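Local atomic coordinates of purine nucleosidase, (IunH-1) (Sulfolobus solfataricus, PDB entry 3T8J), a protein that belongs to the nucleoside hydrolase family and has an alpha/beta fold with a central mixed sheet and a bound sodium ion. Residues Y19-K23 and N24-V28; G82-D86 and V87-P91. One frame throughout, in Å; residues are numbered along the deposited sequence.

Overall arrangement
Contacts 1 and 2 follow each other along the chain. Their centres lie about 22 Å apart and their nearest atoms about 9 Å apart, so they do not touch. Contact 1 is the end of helix 12-23 and the turn into strand 27-33. Contact 2 is part of the loop between helices 76-79 and 101-111. Helix 40-53 relates to both: Y19 OH hydrogen-bonds to A50 O, T88 touches Q42, and V89 touches N46 and W49. The sodium ion is bound by D9, D14, I121 and S122, and D14 lies on the helix that contact 1 ends. The side chains of L21 and I84 are about 12 Å and 11 Å from this ion.

Contact 1 (Y19-K23 and N24-V28); sequences YLLLK and NNIDV
The carbonyl oxygen of L20 takes one good and one weak hydrogen bond from N24. The stronger comes from the side-chain amide, with N24 ND2 at 2.9 Å from L20 O. It is fairly straight (161° at the hydrogen), and the oxygen lies close to the amide plane. The N24 backbone N adds the weak bond to the same oxygen. With CG beside its own backbone N (chi1 -71°), the N24 amide is brought back along the last helical turn.

Here a Schellman motif ends helix 12-23. N25, with positive phi, is the C-prime residue. I26 N bonds to L21 O at 3.1 Å, and N25 N to L22 O at 3.2 Å. The second donor stands above the carbonyl plane.

The turn leads into strand 27-33 and completes the link from helix to strand in a beta-alpha-beta unit that begins with strand 3-8. The K23 amine reaches helix 297-308, where it forms a salt bridge with D306.

Past the turn, apolar side chains make the contact. L21 CD2 meets I26 CG2 at 4.1 Å. V28 crosses L21 and L22 at about a right angle: V28 CG2 lies 3.8 Å from L21 CB and 3.7 Å from L22 CD2.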
loop_
_atom_site.group_PDB
_atom_site.type_symbol
_atom_site.label_atom_id
_atom_site.label_comp_id
_atom_site.label_asym_id
_atom_site.label_seq_id
_atom_site.Cartn_x
_atom_site.Cartn_y
_atom_site.Cartn_z
ATOM N N TYR A 19 -5.579 -1.557 -40.286
ATOM C CA TYR A 19 -5.856 -2.126 -41.608
ATOM C C TYR A 19 -7.097 -3.035 -41.608
ATOM O O TYR A 19 -7.851 -3.037 -42.580
ATOM C CB TYR A 19 -4.634 -2.837 -42.171
ATOM C CG TYR A 19 -3.478 -1.945 -42.573
ATOM C CD1 TYR A 19 -3.570 -0.551 -42.586
ATOM C CD2 TYR A 19 -2.288 -2.500 -42.989
ATOM C CE1 TYR A 19 -2.498 0.251 -42.994
ATOM C CE2 TYR A 19 -1.211 -1.702 -43.396
ATOM C CZ TYR A 19 -1.323 -0.336 -43.406
ATOM O OH TYR A 19 -0.247 0.434 -43.815
ATOM N N LEU A 20 -7.320 -3.801 -40.538
ATOM C CA LEU A 20 -8.499 -4.663 -40.445
ATOM C C LEU A 20 -9.759 -3.801 -40.527
ATOM O O LEU A 20 -10.706 -4.150 -41.234
ATOM C CB LEU A 20 -8.468 -5.499 -39.153
ATOM C CG LEU A 20 -9.340 -6.754 -39.017
ATOM C CD1 LEU A 20 -9.099 -7.757 -40.139
ATOM C CD2 LEU A 20 -9.130 -7.427 -37.649
ATOM N N LEU A 21 -9.764 -2.672 -39.811
ATOM C CA LEU A 21 -10.937 -1.785 -39.854
ATOM C C LEU A 21 -11.118 -1.237 -41.279
ATOM O O LEU A 21 -12.216 -1.281 -41.847
ATOM C CB LEU A 21 -10.830 -0.618 -38.848
ATOM C CG LEU A 21 -10.861 -0.935 -37.355
ATOM C CD1 LEU A 21 -10.544 0.347 -36.558
ATOM C CD2 LEU A 21 -12.216 -1.520 -36.935
ATOM N N LEU A 22 -10.051 -0.707 -41.869
ATOM C CA LEU A 22 -10.131 -0.076 -43.204
ATOM C C LEU A 22 -10.454 -1.039 -44.344
ATOM O O LEU A 22 -11.278 -0.715 -45.241
ATOM C CB LEU A 22 -8.837 0.678 -43.518
ATOM C CG LEU A 22 -8.503 1.871 -42.631
ATOM C CD1 LEU A 22 -7.172 2.495 -43.076
ATOM C CD2 LEU A 22 -9.583 2.928 -42.637
ATOM N N LYS A 23 -9.827 -2.212 -44.331
ATOM C CA LYS A 23 -10.062 -3.256 -45.318
ATOM C C LYS A 23 -11.535 -3.586 -45.367
ATOM O O LYS A 23 -12.085 -3.812 -46.450
ATOM C CB LYS A 23 -9.307 -4.529 -44.919
ATOM C CG LYS A 23 -9.711 -5.780 -45.707
ATOM C CD LYS A 23 -9.128 -5.721 -47.063
ATOM C CE LYS A 23 -9.544 -6.908 -47.974
ATOM N NZ LYS A 23 -10.994 -7.270 -47.934
ATOM N N ASN A 24 -12.146 -3.605 -44.182
ATOM C CA ASN A 24 -13.544 -4.000 -44.001
ATOM C C ASN A 24 -14.597 -2.862 -44.011
ATOM O O ASN A 24 -15.731 -3.055 -43.578
ATOM C CB ASN A 24 -13.668 -4.871 -42.760
ATOM C CG ASN A 24 -13.046 -6.260 -42.969
ATOM O OD1 ASN A 24 -13.604 -7.101 -43.695
ATOM N ND2 ASN A 24 -11.869 -6.487 -42.378
ATOM N N ASN A 25 -14.209 -1.705 -44.533
ATOM C CA ASN A 25 -15.115 -0.556 -44.740
ATOM C C ASN A 25 -15.782 -0.027 -43.455
ATOM O O ASN A 25 -16.930 0.441 -43.471
ATOM C CB ASN A 25 -16.169 -0.870 -45.813
ATOM C CG ASN A 25 -16.777 0.393 -46.398
ATOM O OD1 ASN A 25 -16.056 1.329 -46.710
ATOM N ND2 ASN A 25 -18.109 0.432 -46.547
ATOM N N ILE A 26 -15.061 -0.095 -42.339
ATOM C CA ILE A 26 -15.432 0.596 -41.093
ATOM C C ILE A 26 -14.861 2.009 -41.152
ATOM O O ILE A 26 -13.707 2.180 -41.544
ATOM C CB ILE A 26 -14.871 -0.118 -39.853
ATOM C CG1 ILE A 26 -15.322 -1.574 -39.802
ATOM C CG2 ILE A 26 -15.213 0.665 -38.564
ATOM C CD1 ILE A 26 -16.819 -1.747 -39.616
ATOM N N ASP A 27 -15.653 3.014 -40.787
ATOM C CA ASP A 27 -15.213 4.412 -40.862
ATOM C C ASP A 27 -14.292 4.707 -39.690
ATOM O O ASP A 27 -14.718 4.727 -38.554
ATOM C CB ASP A 27 -16.385 5.371 -40.869
ATOM C CG ASP A 27 -15.978 6.819 -41.024
ATOM O OD1 ASP A 27 -14.979 7.113 -41.736
ATOM O OD2 ASP A 27 -16.733 7.678 -40.528
ATOM N N VAL A 28 -13.008 4.890 -39.969
ATOM C CA VAL A 28 -12.048 5.309 -38.944
ATOM C C VAL A 28 -11.939 6.826 -39.014
ATOM O O VAL A 28 -11.496 7.389 -40.041
ATOM C CB VAL A 28 -10.675 4.660 -39.149
ATOM C CG1 VAL A 28 -9.706 5.157 -38.083
ATOM C CG2 VAL A 28 -10.769 3.128 -39.086
#

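Contact 2 (G82-D86 and V87-P91); sequences GGIGD and VTVEP
The chain folds back on itself so that G82 CA comes within 4.5 Å of T88 CA, with no regular helix or strand in either segment. A backbone bond from G82 N to G85 O, 3.0 Å long, closes the first part of this loop. G83 and G85 both take positive phi values, which suit glycine.

No hydrogen bond joins 82-86 to 87-91. The backbones meet instead through a CA-H...O contact, with G82 CA 3.2 Å from V87 O. It is nearly straight, at 170° about the hydrogen. Having no side chain, G82 can come this close to the carbonyl. The methyl of T88 lies beside the same glycine, T88 CG2 at 3.9 Å from G82 CA.

The apolar part is carried by I84. Its CG1 sits between the backbone N and the carbonyl carbon (chi1 52°), and the chain then runs out extended to CD1. This end methyl touches two valines. I84 CD1 lies 3.7 Å from V87 CG1, where the side chains meet at a slant. I84 CD1 is also 4.0 Å from V89 CG1, where they cross at about a right angle. The I84 CG1 methylene adds a further touch on V87 CG1, at 3.9 Å. I84 is buried, while V87 is exposed.

D86 OD1 accepts a hydrogen bond from the backbone N of K81, the residue just before G82. The G85 backbone bonds to H79, at the end of helix 76-79. Both segments also bond to helix 40-53: G82 O accepts from N46 ND2 and V89 O from Q42 NE2. E90 forms a salt bridge with K45 of the same helix. The V89 side chain packs on N46 and W49 of that helix.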
loop_
_atom_site.group_PDB
_atom_site.type_symbol
_atom_site.label_atom_id
_atom_site.label_comp_id
_atom_site.label_asym_id
_atom_site.label_seq_id
_atom_site.Cartn_x
_atom_site.Cartn_y
_atom_site.Cartn_z
ATOM N N GLY A 82 11.697 0.177 -34.124
ATOM C CA GLY A 82 10.693 0.900 -34.871
ATOM C C GLY A 82 9.293 0.349 -34.654
ATOM O O GLY A 82 8.345 0.783 -35.304
ATOM N N GLY A 83 9.170 -0.648 -33.791
ATOM C CA GLY A 83 7.836 -1.226 -33.474
ATOM C C GLY A 83 7.361 -2.296 -34.457
ATOM O O GLY A 83 6.372 -3.012 -34.199
ATOM N N ILE A 84 8.106 -2.456 -35.549
ATOM C CA ILE A 84 7.797 -3.382 -36.634
ATOM C C ILE A 84 9.119 -4.019 -37.054
ATOM O O ILE A 84 9.393 -4.221 -38.239
ATOM C CB ILE A 84 7.104 -2.643 -37.805
ATOM C CG1 ILE A 84 7.912 -1.410 -38.247
ATOM C CG2 ILE A 84 5.708 -2.222 -37.385
ATOM C CD1 ILE A 84 7.569 -0.962 -39.688
ATOM N N GLY A 85 9.912 -4.355 -36.047
ATOM C CA GLY A 85 11.324 -4.676 -36.256
ATOM C C GLY A 85 12.174 -3.429 -36.107
ATOM O O GLY A 85 11.710 -2.416 -35.610
ATOM N N ASP A 86 13.441 -3.497 -36.524
ATOM C CA ASP A 86 14.326 -2.339 -36.295
ATOM C C ASP A 86 14.249 -1.207 -37.326
ATOM O O ASP A 86 14.862 -0.157 -37.111
ATOM C CB ASP A 86 15.786 -2.797 -36.102
ATOM C CG ASP A 86 15.999 -3.545 -34.757
ATOM O OD1 ASP A 86 15.333 -3.249 -33.721
ATOM O OD2 ASP A 86 16.865 -4.439 -34.742
ATOM N N VAL A 87 13.546 -1.403 -38.449
ATOM C CA VAL A 87 13.290 -0.301 -39.385
ATOM C C VAL A 87 12.472 0.794 -38.697
ATOM O O VAL A 87 11.531 0.496 -37.952
ATOM C CB VAL A 87 12.537 -0.770 -40.650
ATOM C CG1 VAL A 87 11.176 -1.275 -40.320
ATOM C CG2 VAL A 87 12.454 0.361 -41.677
ATOM N N THR A 88 12.867 2.044 -38.931
ATOM C CA THR A 88 12.216 3.226 -38.393
ATOM C C THR A 88 11.701 4.054 -39.555
ATOM O O THR A 88 12.422 4.847 -40.160
ATOM C CB THR A 88 13.151 4.051 -37.505
ATOM O OG1 THR A 88 14.346 4.366 -38.225
ATOM C CG2 THR A 88 13.534 3.257 -36.240
ATOM N N VAL A 89 10.417 3.864 -39.863
ATOM C CA VAL A 89 9.805 4.470 -41.032
ATOM C C VAL A 89 9.525 5.954 -40.841
ATOM O O VAL A 89 9.536 6.455 -39.720
ATOM C CB VAL A 89 8.441 3.783 -41.417
ATOM C CG1 VAL A 89 8.620 2.295 -41.714
ATOM C CG2 VAL A 89 7.364 3.998 -40.316
ATOM N N GLU A 90 9.266 6.633 -41.947
ATOM C CA GLU A 90 8.998 8.067 -41.950
ATOM C C GLU A 90 7.968 8.319 -43.056
ATOM O O GLU A 90 8.188 7.921 -44.205
ATOM C CB GLU A 90 10.309 8.861 -42.206
ATOM C CG GLU A 90 10.208 10.404 -42.149
ATOM C CD GLU A 90 9.856 10.981 -40.775
ATOM O OE1 GLU A 90 9.795 10.226 -39.779
ATOM O OE2 GLU A 90 9.639 12.220 -40.709
ATOM N N PRO A 91 6.854 8.984 -42.729
ATOM C CA PRO A 91 5.940 9.383 -43.807
ATOM C C PRO A 91 6.584 10.350 -44.781
ATOM O O PRO A 91 7.466 11.156 -44.408
ATOM C CB PRO A 91 4.800 10.083 -43.059
ATOM C CG PRO A 91 5.459 10.612 -41.817
ATOM C CD PRO A 91 6.462 9.550 -41.430
#